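Local coordinates for protein cytosine deaminase (Klebsiella pneumoniae, PDB 4R7W) that probably catalyses the iron-dependent hydrolytic deamination of cytosine to uracil and ammonia, at residues I57-T62 against V114-D119; V147-E152 against G176-Y181; A61-G66 against S309-W314; F305-I310 against G320-I325. One frame throughout, in Å; residues are numbered along the deposited sequence.

Followed from the N terminus, the chain returns again and again to the mouth of one barrel. Contact 1 closes a first loop of about fifty residues, joining the end of strand 47-57 to the neighbouring strand 111-119. Contact 2 follows on the next strand, 143-149, closing a loop of 23 residues that includes helix 160-170. Contact 3 takes up Ala61 and Thr62, where the first segment of contact 1 ends, but spans some 240 residues to the loop after strand 303-305, so contact 2 lies within its span. Contact 4 shares Ser309 and Ile310 with contact 3 and closes a short loop of nine residues, tying that region to helix 322-332. Contacts 1 and 4 each supply a ligand to the iron.

Contact 1 of 4, residues I57-T62 against V114-D119; sequences IHLDAT and VRTHVD. With FE2 (Fe (II) ion), chain L; O7U ((2R)-2-amino-2,5-dihydro-1,5,2-diazaphosphinin-6(1H)-one 2-oxide), chain M.
His58 and His117 meet beside the iron in the active site. His58 binds the metal through NE2 at 2.3 Å, and its imidazole is sandwiched: CB of His117 lies over one face, 4.0 Å from the ring centroid in a CH-pi contact, while C6 of the bound cyclic phosphorus compound covers the opposite face. The two imidazoles are nearly parallel but slid so far apart that they barely overlap. Setting CG of His58 anti to its carbonyl carbon (chi1 -69°) swings the ring up to the metal.

Behind this shell, a single parallel bridge pairs Ile57 with Thr116. Ile57 N donates to Arg115 O, and His117 N donates to Ile57 O at 2.8 Å. As the chain turns off the strand, the Thr116 hydroxyl takes over: OG1 accepts from Leu59 N at 2.9 Å, and the Leu59 side chain crosses that of Thr116 at about a right angle. One residue on, Asp60 OD1 receives Asp119 N (2.9 Å) from above the carboxylate plane, and a water also donates to that oxygen and to Asp119 O. Asp60 thus ties the turn to the end of the strand.

His56, His209 and Asp308 complete the iron site with the ligand. Strand 111-119 is flanked by strand 143-149, while Leu59 and Asp60 pack on helix 126-137 and Leu59 also reaches helix 92-108.

Contact 2 of 4, residues V147-E152 against G176-Y181; sequences VAFPQE and GGIPHY. With O7U ((2R)-2-amino-2,5-dihydro-1,5,2-diazaphosphinin-6(1H)-one 2-oxide), chain M.
The ligand pocket at the mouth of the barrel takes part of its wall from residues 147-152, braced by the loop 176-181. Gln151 reads one edge of the bound ligand with both ends of its amide: N1 of the ligand donates to OE1 at 2.8 Å, almost straight at 174°, and NE2 donates to O2 at 3.2 Å. The chain of Gln151 leaves with CG anti to its backbone N and then bends at chi2 (66°), which turns the amide back toward the pocket.

Ile178 supports this group from the other segment. Its CD1 comes to 3.4 Å from Gln151 NE2 and also touches CZ of Phe149, the two side chains crossing at a slant, while its CG2 presses close to Pro150 O. Phe149 offers its rim to Gly177 O and to the ligand O2, both near the ring plane; Gln151 N sits over the centre of one face, and the ring also stacks with His209 of the iron site.

Farther back, Gly176 N donates to Ala148 O at 3.0 Å, reaching the oxygen from above the carbonyl plane. Gly176 passes close to Val147 CG1, and CD of Pro150 rests against Gly177 N. Pro150 is the centre of an inverse gamma turn that redirects the chain after strand 143-149. At the outer end, Tyr181 sets CD1 3.5 Å from Gln151 O and turns its rim toward Glu152 CA. Such loops following neighbouring parallel strands, jointly walling the ligand site, are characteristic of the TIM-barrel amidohydrolases.

Contact 3 of 4, residues A61-G66 against S309-W314; sequences ATLTAG and SIQDPW. With O7U ((2R)-2-amino-2,5-dihydro-1,5,2-diazaphosphinin-6(1H)-one 2-oxide), chain M.
Two loops that follow the first and last parallel strands of the barrel meet here beside the ligand pocket, and the join is made largely by backbone. Residues 61-64 form a type II beta turn, clamped within itself by Thr64 OG1 donating to Ala61 O at 2.7 Å. From this turn Leu63 N donates to Ile310 O at 3.0 Å, in the carbonyl plane, and Ala65 N reaches Gln311 O at the same 3.0 Å length from above its plane. Thr62 lies alongside Ile310, OG1 2.9 Å from Ile310 O; its hydroxyl also meets Thr102 of helix 92-108.

In this TIM-barrel fold the join lies on the side that holds the metal and ligand. Leu63 lays CD2 against the amide of Gln311, 3.4 Å from OE1, while Thr64 OG1 touches CD of Pro313.

Asp312 makes an Asx turn, its OD2 accepting from Trp314 N. C6 of the ligand lies over the centre of one indole face of Trp314, the ligand ring inclined to the indole, with C6 3.3 Å from CE2. Pro313 CB covers the opposite face near the rim, and Ala61 CB meets the edge, 4.0 Å from CZ3.

Contact 4 of 4, residues F305-I310 against G320-I325; sequences FAQDSI and GNILRI. With FE2 (Fe (II) ion), chain L; O7U ((2R)-2-amino-2,5-dihydro-1,5,2-diazaphosphinin-6(1H)-one 2-oxide), chain M.
Gln307 reaches helix 322-332 because its CG stands anti to the carbonyl carbon (chi1 -62°) and the chain runs on extended (chi2 173°), carrying the amide to Gly320 just ahead of the helix. There OE1 lies 3.1 Å from Gly320 CA. CG of Gln307 touches two isoleucines, CD1 of Ile322 at 3.7 Å and CD1 of Ile325 at 3.9 Å; the Gln307 side chain crosses that of Ile322 at a slant and that of Ile325 at about a right angle. Next to it, Ile325 CG2 packs on Phe305 CB at 3.8 Å, and Ile310 CD1 closes on Gly320 N.

A water donates to Gln307 OE1 at 2.6 Å and accepts from Gly320 N and from Arg324 NH2, meeting the guanidinium at its edge. Asn321 caps the helix, its OD1 accepting from Leu323 N.

Arg324 also forms a salt bridge with Asp327 of the second subunit. One residue beyond Gln307, Asp308 OD2 binds the iron at 2.4 Å and OD1 lies 2.9 Å from ligand O4. With OE1 taking a proton from the water, and NE2 giving one to Glu54 and another only weakly to Gly320 O, a buried amide gripped at both ends joins the loop of the metal-binding Asp308 to the start of helix 322-332 and to strand 47-57.

Contact 1 of 4, residues I57-T62 against V114-D119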
# COMPACT_ATOMS: atom_id res chain seq x y z
N ILE B 57 -16.52 -6.98 4.12
CA ILE B 57 -15.64 -8.15 4.02
C ILE B 57 -16.42 -9.44 3.70
O ILE B 57 -17.62 -9.53 3.94
CB ILE B 57 -14.80 -8.33 5.29
CG1 ILE B 57 -13.61 -9.25 5.02
CG2 ILE B 57 -15.67 -8.83 6.45
CD1 ILE B 57 -12.58 -9.26 6.13
N HIS B 58 -15.73 -10.44 3.14
CA HIS B 58 -16.37 -11.72 2.86
C HIS B 58 -15.86 -12.80 3.81
O HIS B 58 -14.94 -13.54 3.48
CB HIS B 58 -16.12 -12.15 1.42
CG HIS B 58 -16.84 -11.30 0.42
ND1 HIS B 58 -18.00 -11.71 -0.20
CD2 HIS B 58 -16.58 -10.06 -0.05
CE1 HIS B 58 -18.43 -10.76 -1.01
NE2 HIS B 58 -17.59 -9.75 -0.93
N LEU B 59 -16.46 -12.90 4.99
CA LEU B 59 -16.03 -13.90 5.96
C LEU B 59 -16.33 -15.36 5.55
O LEU B 59 -15.71 -16.30 6.03
CB LEU B 59 -16.63 -13.61 7.33
CG LEU B 59 -16.06 -12.35 7.97
CD1 LEU B 59 -16.58 -12.20 9.39
CD2 LEU B 59 -14.53 -12.36 7.94
N ASP B 60 -17.30 -15.55 4.66
CA ASP B 60 -17.60 -16.93 4.27
C ASP B 60 -16.49 -17.51 3.38
O ASP B 60 -16.23 -18.72 3.42
CB ASP B 60 -19.00 -17.06 3.65
CG ASP B 60 -19.18 -16.27 2.36
OD1 ASP B 60 -20.03 -16.69 1.53
OD2 ASP B 60 -18.50 -15.24 2.16
N ALA B 61 -15.82 -16.63 2.64
CA ALA B 61 -14.78 -17.05 1.69
C ALA B 61 -13.36 -16.92 2.21
O ALA B 61 -12.42 -17.43 1.58
CB ALA B 61 -14.91 -16.27 0.38
N THR B 62 -13.19 -16.22 3.34
CA THR B 62 -11.86 -15.91 3.84
C THR B 62 -11.00 -17.17 4.01
O THR B 62 -11.49 -18.21 4.43
CB THR B 62 -11.92 -15.09 5.17
OG1 THR B 62 -10.62 -14.55 5.49
CG2 THR B 62 -12.42 -15.94 6.33
N VAL B 114 -17.80 -4.91 12.11
CA VAL B 114 -17.59 -5.59 10.84
C VAL B 114 -18.92 -5.86 10.13
O VAL B 114 -19.87 -6.32 10.76
CB VAL B 114 -16.94 -6.97 11.06
CG1 VAL B 114 -16.66 -7.66 9.72
CG2 VAL B 114 -15.68 -6.85 11.90
N ARG B 115 -18.99 -5.58 8.84
CA ARG B 115 -20.14 -5.98 8.04
C ARG B 115 -19.67 -7.00 7.02
O ARG B 115 -18.87 -6.68 6.14
CB ARG B 115 -20.77 -4.79 7.32
CG ARG B 115 -21.75 -5.19 6.23
CD ARG B 115 -22.36 -3.98 5.53
NE ARG B 115 -23.30 -3.27 6.38
CZ ARG B 115 -23.92 -2.14 6.04
NH1 ARG B 115 -23.67 -1.56 4.87
NH2 ARG B 115 -24.77 -1.56 6.88
N THR B 116 -20.13 -8.25 7.16
CA THR B 116 -19.73 -9.30 6.25
C THR B 116 -20.83 -9.63 5.25
O THR B 116 -22.01 -9.62 5.58
CB THR B 116 -19.30 -10.61 6.96
OG1 THR B 116 -18.76 -11.52 5.98
CG2 THR B 116 -20.49 -11.29 7.63
N HIS B 117 -20.41 -9.89 4.02
CA HIS B 117 -21.29 -10.46 3.01
C HIS B 117 -21.18 -11.97 3.10
O HIS B 117 -20.13 -12.51 3.50
CB HIS B 117 -20.91 -9.96 1.61
CG HIS B 117 -21.16 -8.49 1.43
ND1 HIS B 117 -22.26 -8.00 0.76
CD2 HIS B 117 -20.47 -7.41 1.86
CE1 HIS B 117 -22.24 -6.68 0.79
NE2 HIS B 117 -21.16 -6.29 1.44
N VAL B 118 -22.27 -12.65 2.81
CA VAL B 118 -22.31 -14.10 2.83
C VAL B 118 -23.06 -14.51 1.59
O VAL B 118 -24.17 -14.04 1.35
CB VAL B 118 -23.07 -14.62 4.06
CG1 VAL B 118 -22.93 -16.12 4.19
CG2 VAL B 118 -22.57 -13.94 5.31
N ASP B 119 -22.44 -15.36 0.79
CA ASP B 119 -23.11 -15.89 -0.40
C ASP B 119 -24.33 -16.72 -0.05
O ASP B 119 -24.23 -17.79 0.56
CB ASP B 119 -22.12 -16.71 -1.21
CG ASP B 119 -22.68 -17.15 -2.56
OD1 ASP B 119 -21.96 -17.89 -3.24
OD2 ASP B 119 -23.81 -16.75 -2.93
FE FE2 L . -17.15 -7.67 -1.86
N1 O7U M . -17.58 -11.38 -4.86
C2 O7U M . -17.86 -10.26 -5.65
O2 O7U M . -18.80 -10.15 -6.46
N3 O7U M . -17.05 -9.16 -5.53
N4 O7U M . -14.41 -8.55 -5.34
O4 O7U M . -16.14 -7.77 -3.79
P4 O7U M . -15.78 -8.96 -4.54
C5 O7U M . -15.59 -10.50 -3.65
C6 O7U M . -16.46 -11.40 -3.93
O HOH W 1 -21.67 -19.09 1.06

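Contact 2 of 4, residues V147-E152 against G176-Y181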
# COMPACT_ATOMS: atom_id res chain seq x y z
N VAL B 147 -24.67 -9.52 5.59
CA VAL B 147 -25.37 -9.22 4.34
C VAL B 147 -25.74 -10.48 3.55
O VAL B 147 -24.90 -11.34 3.28
CB VAL B 147 -24.55 -8.29 3.42
CG1 VAL B 147 -25.37 -7.89 2.19
CG2 VAL B 147 -24.09 -7.05 4.17
N ALA B 148 -27.01 -10.58 3.18
CA ALA B 148 -27.49 -11.62 2.26
C ALA B 148 -27.03 -11.29 0.83
O ALA B 148 -27.68 -10.52 0.12
CB ALA B 148 -28.99 -11.72 2.33
N PHE B 149 -25.92 -11.89 0.43
CA PHE B 149 -25.26 -11.55 -0.83
C PHE B 149 -25.51 -12.65 -1.85
O PHE B 149 -25.06 -13.78 -1.65
CB PHE B 149 -23.76 -11.43 -0.59
CG PHE B 149 -22.96 -11.19 -1.85
CD1 PHE B 149 -23.34 -10.22 -2.77
CD2 PHE B 149 -21.80 -11.92 -2.09
CE1 PHE B 149 -22.58 -9.99 -3.92
CE2 PHE B 149 -21.04 -11.70 -3.23
CZ PHE B 149 -21.44 -10.73 -4.15
N PRO B 150 -26.24 -12.33 -2.93
CA PRO B 150 -26.51 -13.37 -3.95
C PRO B 150 -25.40 -13.40 -5.01
O PRO B 150 -25.56 -12.82 -6.07
CB PRO B 150 -27.84 -12.91 -4.55
CG PRO B 150 -27.73 -11.40 -4.52
CD PRO B 150 -26.94 -11.07 -3.22
N GLN B 151 -24.29 -14.06 -4.71
CA GLN B 151 -23.12 -14.06 -5.57
C GLN B 151 -23.40 -14.36 -7.04
O GLN B 151 -22.88 -13.69 -7.94
CB GLN B 151 -22.10 -15.09 -5.07
CG GLN B 151 -20.83 -15.16 -5.93
CD GLN B 151 -20.00 -13.88 -5.89
OE1 GLN B 151 -19.07 -13.75 -5.09
NE2 GLN B 151 -20.31 -12.95 -6.79
N GLU B 152 -24.22 -15.37 -7.28
CA GLU B 152 -24.46 -15.78 -8.65
C GLU B 152 -25.74 -15.15 -9.15
O GLU B 152 -26.30 -15.58 -10.15
CB GLU B 152 -24.46 -17.30 -8.74
CG GLU B 152 -23.12 -17.87 -8.30
CD GLU B 152 -22.96 -19.33 -8.59
OE1 GLU B 152 -22.33 -20.03 -7.77
OE2 GLU B 152 -23.44 -19.80 -9.66
N GLY B 176 -28.23 -7.58 0.25
CA GLY B 176 -27.25 -7.32 -0.79
C GLY B 176 -27.76 -7.57 -2.20
O GLY B 176 -28.95 -7.79 -2.44
N GLY B 177 -26.84 -7.55 -3.17
CA GLY B 177 -27.22 -7.71 -4.55
C GLY B 177 -26.01 -7.60 -5.46
O GLY B 177 -24.93 -7.26 -5.01
N ILE B 178 -26.21 -7.90 -6.74
CA ILE B 178 -25.11 -7.89 -7.69
C ILE B 178 -25.62 -7.61 -9.13
O ILE B 178 -25.46 -8.43 -10.02
CB ILE B 178 -24.28 -9.22 -7.58
CG1 ILE B 178 -22.94 -9.10 -8.31
CG2 ILE B 178 -25.09 -10.46 -8.03
CD1 ILE B 178 -22.02 -10.28 -8.06
N PRO B 179 -26.21 -6.43 -9.35
CA PRO B 179 -26.93 -6.18 -10.61
C PRO B 179 -26.06 -6.30 -11.87
O PRO B 179 -26.58 -6.81 -12.87
CB PRO B 179 -27.48 -4.77 -10.45
CG PRO B 179 -26.56 -4.12 -9.45
CD PRO B 179 -26.13 -5.22 -8.52
N HIS B 180 -24.80 -5.87 -11.83
CA HIS B 180 -23.95 -5.94 -13.02
C HIS B 180 -23.66 -7.36 -13.46
O HIS B 180 -23.21 -7.59 -14.59
CB HIS B 180 -22.62 -5.25 -12.78
CG HIS B 180 -21.92 -5.76 -11.56
ND1 HIS B 180 -22.36 -5.49 -10.29
CD2 HIS B 180 -20.83 -6.56 -11.42
CE1 HIS B 180 -21.56 -6.07 -9.41
NE2 HIS B 180 -20.63 -6.73 -10.07
N TYR B 181 -23.86 -8.32 -12.56
CA TYR B 181 -23.55 -9.72 -12.88
C TYR B 181 -24.79 -10.48 -13.34
O TYR B 181 -24.69 -11.64 -13.76
CB TYR B 181 -22.90 -10.40 -11.66
CG TYR B 181 -22.37 -11.79 -11.93
CD1 TYR B 181 -22.92 -12.91 -11.32
CD2 TYR B 181 -21.30 -11.99 -12.80
CE1 TYR B 181 -22.43 -14.18 -11.56
CE2 TYR B 181 -20.80 -13.25 -13.04
CZ TYR B 181 -21.37 -14.34 -12.42
OH TYR B 181 -20.87 -15.60 -12.67
N1 O7U M . -17.58 -11.38 -4.86
C2 O7U M . -17.86 -10.26 -5.65
O2 O7U M . -18.80 -10.15 -6.46
N3 O7U M . -17.05 -9.16 -5.53
N4 O7U M . -14.41 -8.55 -5.34
O4 O7U M . -16.14 -7.77 -3.79
P4 O7U M . -15.78 -8.96 -4.54
C5 O7U M . -15.59 -10.50 -3.65
C6 O7U M . -16.46 -11.40 -3.93

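Contact 3 of 4, residues A61-G66 against S309-W314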
# COMPACT_ATOMS: atom_id res chain seq x y z
N ALA B 61 -15.82 -16.63 2.64
CA ALA B 61 -14.78 -17.05 1.69
C ALA B 61 -13.36 -16.92 2.21
O ALA B 61 -12.42 -17.43 1.58
CB ALA B 61 -14.91 -16.27 0.38
N THR B 62 -13.19 -16.22 3.34
CA THR B 62 -11.86 -15.91 3.84
C THR B 62 -11.00 -17.17 4.01
O THR B 62 -11.49 -18.21 4.43
CB THR B 62 -11.92 -15.09 5.17
OG1 THR B 62 -10.62 -14.55 5.49
CG2 THR B 62 -12.42 -15.94 6.33
N LEU B 63 -9.73 -17.06 3.67
CA LEU B 63 -8.74 -18.12 3.89
C LEU B 63 -8.98 -19.37 3.06
O LEU B 63 -8.61 -20.47 3.49
CB LEU B 63 -8.61 -18.48 5.38
CG LEU B 63 -8.46 -17.33 6.40
CD1 LEU B 63 -8.16 -17.90 7.77
CD2 LEU B 63 -7.40 -16.33 6.00
N THR B 64 -9.58 -19.21 1.88
CA THR B 64 -9.76 -20.32 0.94
C THR B 64 -8.97 -20.14 -0.36
O THR B 64 -9.20 -20.88 -1.31
CB THR B 64 -11.23 -20.51 0.53
OG1 THR B 64 -11.68 -19.35 -0.18
CG2 THR B 64 -12.11 -20.77 1.75
N ALA B 65 -8.07 -19.15 -0.42
CA ALA B 65 -7.32 -18.91 -1.66
C ALA B 65 -6.52 -20.15 -2.08
O ALA B 65 -5.75 -20.68 -1.29
CB ALA B 65 -6.41 -17.71 -1.52
N GLY B 66 -6.71 -20.60 -3.32
CA GLY B 66 -5.97 -21.74 -3.84
C GLY B 66 -6.74 -23.06 -3.84
O GLY B 66 -6.29 -24.05 -4.42
N SER B 309 -11.59 -8.56 0.93
CA SER B 309 -11.18 -9.96 0.96
C SER B 309 -9.94 -10.19 1.81
O SER B 309 -9.05 -9.34 1.88
CB SER B 309 -10.84 -10.46 -0.45
OG SER B 309 -11.96 -10.46 -1.31
N ILE B 310 -9.86 -11.37 2.42
CA ILE B 310 -8.61 -11.80 3.03
C ILE B 310 -8.31 -13.24 2.63
O ILE B 310 -8.97 -14.18 3.09
CB ILE B 310 -8.61 -11.61 4.58
CG1 ILE B 310 -8.61 -10.12 4.91
CG2 ILE B 310 -7.42 -12.29 5.21
CD1 ILE B 310 -8.81 -9.80 6.36
N GLN B 311 -7.29 -13.40 1.79
CA GLN B 311 -6.84 -14.70 1.31
C GLN B 311 -7.97 -15.57 0.76
O GLN B 311 -8.27 -16.65 1.30
CB GLN B 311 -6.07 -15.43 2.40
CG GLN B 311 -4.88 -14.65 2.93
CD GLN B 311 -4.21 -15.35 4.09
OE1 GLN B 311 -4.42 -14.99 5.24
NE2 GLN B 311 -3.44 -16.38 3.79
N ASP B 312 -8.61 -15.10 -0.30
CA ASP B 312 -9.80 -15.75 -0.81
C ASP B 312 -9.73 -15.90 -2.36
O ASP B 312 -8.70 -15.58 -2.95
CB ASP B 312 -11.05 -15.03 -0.26
CG ASP B 312 -11.35 -13.71 -0.95
OD1 ASP B 312 -12.31 -13.04 -0.51
OD2 ASP B 312 -10.65 -13.33 -1.91
N PRO B 313 -10.79 -16.41 -3.01
CA PRO B 313 -10.66 -16.60 -4.47
C PRO B 313 -10.39 -15.32 -5.27
O PRO B 313 -9.92 -15.42 -6.41
CB PRO B 313 -12.02 -17.18 -4.86
CG PRO B 313 -12.49 -17.86 -3.65
CD PRO B 313 -12.02 -17.06 -2.50
N TRP B 314 -10.66 -14.15 -4.70
CA TRP B 314 -10.49 -12.90 -5.43
C TRP B 314 -9.22 -12.10 -5.07
O TRP B 314 -8.92 -11.11 -5.73
CB TRP B 314 -11.69 -11.98 -5.21
CG TRP B 314 -12.97 -12.55 -5.72
CD1 TRP B 314 -13.49 -12.40 -6.97
CD2 TRP B 314 -13.90 -13.35 -4.99
NE1 TRP B 314 -14.68 -13.07 -7.07
CE2 TRP B 314 -14.95 -13.67 -5.87
CE3 TRP B 314 -13.93 -13.85 -3.68
CZ2 TRP B 314 -16.04 -14.45 -5.48
CZ3 TRP B 314 -15.02 -14.64 -3.30
CH2 TRP B 314 -16.06 -14.92 -4.19
N1 O7U M . -17.58 -11.38 -4.86
C2 O7U M . -17.86 -10.26 -5.65
O2 O7U M . -18.80 -10.15 -6.46
N3 O7U M . -17.05 -9.16 -5.53
N4 O7U M . -14.41 -8.55 -5.34
O4 O7U M . -16.14 -7.77 -3.79
P4 O7U M . -15.78 -8.96 -4.54
C5 O7U M . -15.59 -10.50 -3.65
C6 O7U M . -16.46 -11.40 -3.93

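Contact 4 of 4, residues F305-I310 against G320-I325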
# COMPACT_ATOMS: atom_id res chain seq x y z
N PHE B 305 -13.55 3.30 3.17
CA PHE B 305 -12.68 2.27 2.62
C PHE B 305 -12.88 0.92 3.31
O PHE B 305 -13.31 0.85 4.46
CB PHE B 305 -11.21 2.70 2.72
CG PHE B 305 -10.79 3.80 1.76
CD1 PHE B 305 -11.13 3.75 0.42
CD2 PHE B 305 -10.02 4.87 2.21
CE1 PHE B 305 -10.73 4.76 -0.47
CE2 PHE B 305 -9.61 5.89 1.34
CZ PHE B 305 -9.97 5.83 -0.01
N ALA B 306 -12.57 -0.16 2.59
CA ALA B 306 -12.74 -1.52 3.12
C ALA B 306 -11.78 -2.50 2.48
O ALA B 306 -11.40 -2.35 1.32
CB ALA B 306 -14.17 -1.99 2.92
N GLN B 307 -11.43 -3.55 3.23
CA GLN B 307 -10.52 -4.60 2.76
C GLN B 307 -11.14 -5.56 1.73
O GLN B 307 -10.43 -6.08 0.85
CB GLN B 307 -10.01 -5.43 3.96
CG GLN B 307 -9.21 -4.63 4.97
CD GLN B 307 -8.86 -5.40 6.23
OE1 GLN B 307 -7.90 -6.18 6.25
NE2 GLN B 307 -9.63 -5.19 7.30
N ASP B 308 -12.43 -5.81 1.88
CA ASP B 308 -13.18 -6.71 0.99
C ASP B 308 -12.84 -8.19 1.18
O ASP B 308 -13.71 -8.99 1.52
CB ASP B 308 -12.97 -6.32 -0.47
CG ASP B 308 -14.14 -6.66 -1.33
OD1 ASP B 308 -14.32 -5.96 -2.34
OD2 ASP B 308 -14.88 -7.61 -1.01
N SER B 309 -11.59 -8.56 0.93
CA SER B 309 -11.18 -9.96 0.96
C SER B 309 -9.94 -10.19 1.81
O SER B 309 -9.05 -9.34 1.88
CB SER B 309 -10.84 -10.46 -0.45
OG SER B 309 -11.96 -10.46 -1.31
N ILE B 310 -9.86 -11.37 2.42
CA ILE B 310 -8.61 -11.80 3.03
C ILE B 310 -8.31 -13.24 2.63
O ILE B 310 -8.97 -14.18 3.09
CB ILE B 310 -8.61 -11.61 4.58
CG1 ILE B 310 -8.61 -10.12 4.91
CG2 ILE B 310 -7.42 -12.29 5.21
CD1 ILE B 310 -8.81 -9.80 6.36
N GLY B 320 -5.88 -8.11 7.89
CA GLY B 320 -6.81 -7.55 8.85
C GLY B 320 -6.59 -6.07 9.13
O GLY B 320 -7.38 -5.45 9.85
N ASN B 321 -5.53 -5.51 8.56
CA ASN B 321 -5.08 -4.14 8.90
C ASN B 321 -5.64 -3.06 7.97
O ASN B 321 -5.10 -2.83 6.88
CB ASN B 321 -3.55 -4.08 8.89
CG ASN B 321 -3.01 -2.71 9.36
OD1 ASN B 321 -3.75 -1.85 9.80
ND2 ASN B 321 -1.70 -2.53 9.24
N ILE B 322 -6.68 -2.38 8.42
CA ILE B 322 -7.37 -1.39 7.60
C ILE B 322 -6.48 -0.19 7.25
O ILE B 322 -6.73 0.52 6.27
CB ILE B 322 -8.69 -0.92 8.30
CG1 ILE B 322 -9.69 -0.36 7.28
CG2 ILE B 322 -8.41 0.04 9.44
CD1 ILE B 322 -10.37 -1.41 6.44
N LEU B 323 -5.44 0.04 8.04
CA LEU B 323 -4.56 1.17 7.77
C LEU B 323 -3.79 1.00 6.46
O LEU B 323 -3.50 1.97 5.78
CB LEU B 323 -3.60 1.44 8.93
CG LEU B 323 -4.22 2.18 10.12
CD1 LEU B 323 -3.19 2.37 11.22
CD2 LEU B 323 -4.78 3.53 9.66
N ARG B 324 -3.49 -0.25 6.09
CA ARG B 324 -2.84 -0.52 4.81
C ARG B 324 -3.74 -0.16 3.63
O ARG B 324 -3.30 0.31 2.58
CB ARG B 324 -2.46 -2.00 4.72
CG ARG B 324 -1.60 -2.34 3.51
CD ARG B 324 -1.13 -3.78 3.60
NE ARG B 324 -2.27 -4.69 3.53
CZ ARG B 324 -2.85 -5.08 2.40
NH1 ARG B 324 -2.41 -4.65 1.23
NH2 ARG B 324 -3.88 -5.92 2.44
N ILE B 325 -5.03 -0.40 3.82
CA ILE B 325 -6.03 -0.11 2.80
C ILE B 325 -6.25 1.40 2.71
O ILE B 325 -6.41 1.96 1.62
CB ILE B 325 -7.35 -0.86 3.10
CG1 ILE B 325 -7.38 -2.23 2.39
CG2 ILE B 325 -8.56 -0.03 2.68
CD1 ILE B 325 -6.26 -3.20 2.80
FE FE2 L . -17.15 -7.67 -1.86
N1 O7U M . -17.58 -11.38 -4.86
C2 O7U M . -17.86 -10.26 -5.65
O2 O7U M . -18.80 -10.15 -6.46
N3 O7U M . -17.05 -9.16 -5.53
N4 O7U M . -14.41 -8.55 -5.34
O4 O7U M . -16.14 -7.77 -3.79
P4 O7U M . -15.78 -8.96 -4.54
C5 O7U M . -15.59 -10.50 -3.65
C6 O7U M . -16.46 -11.40 -3.93
O HOH W 2 -5.69 -6.73 4.94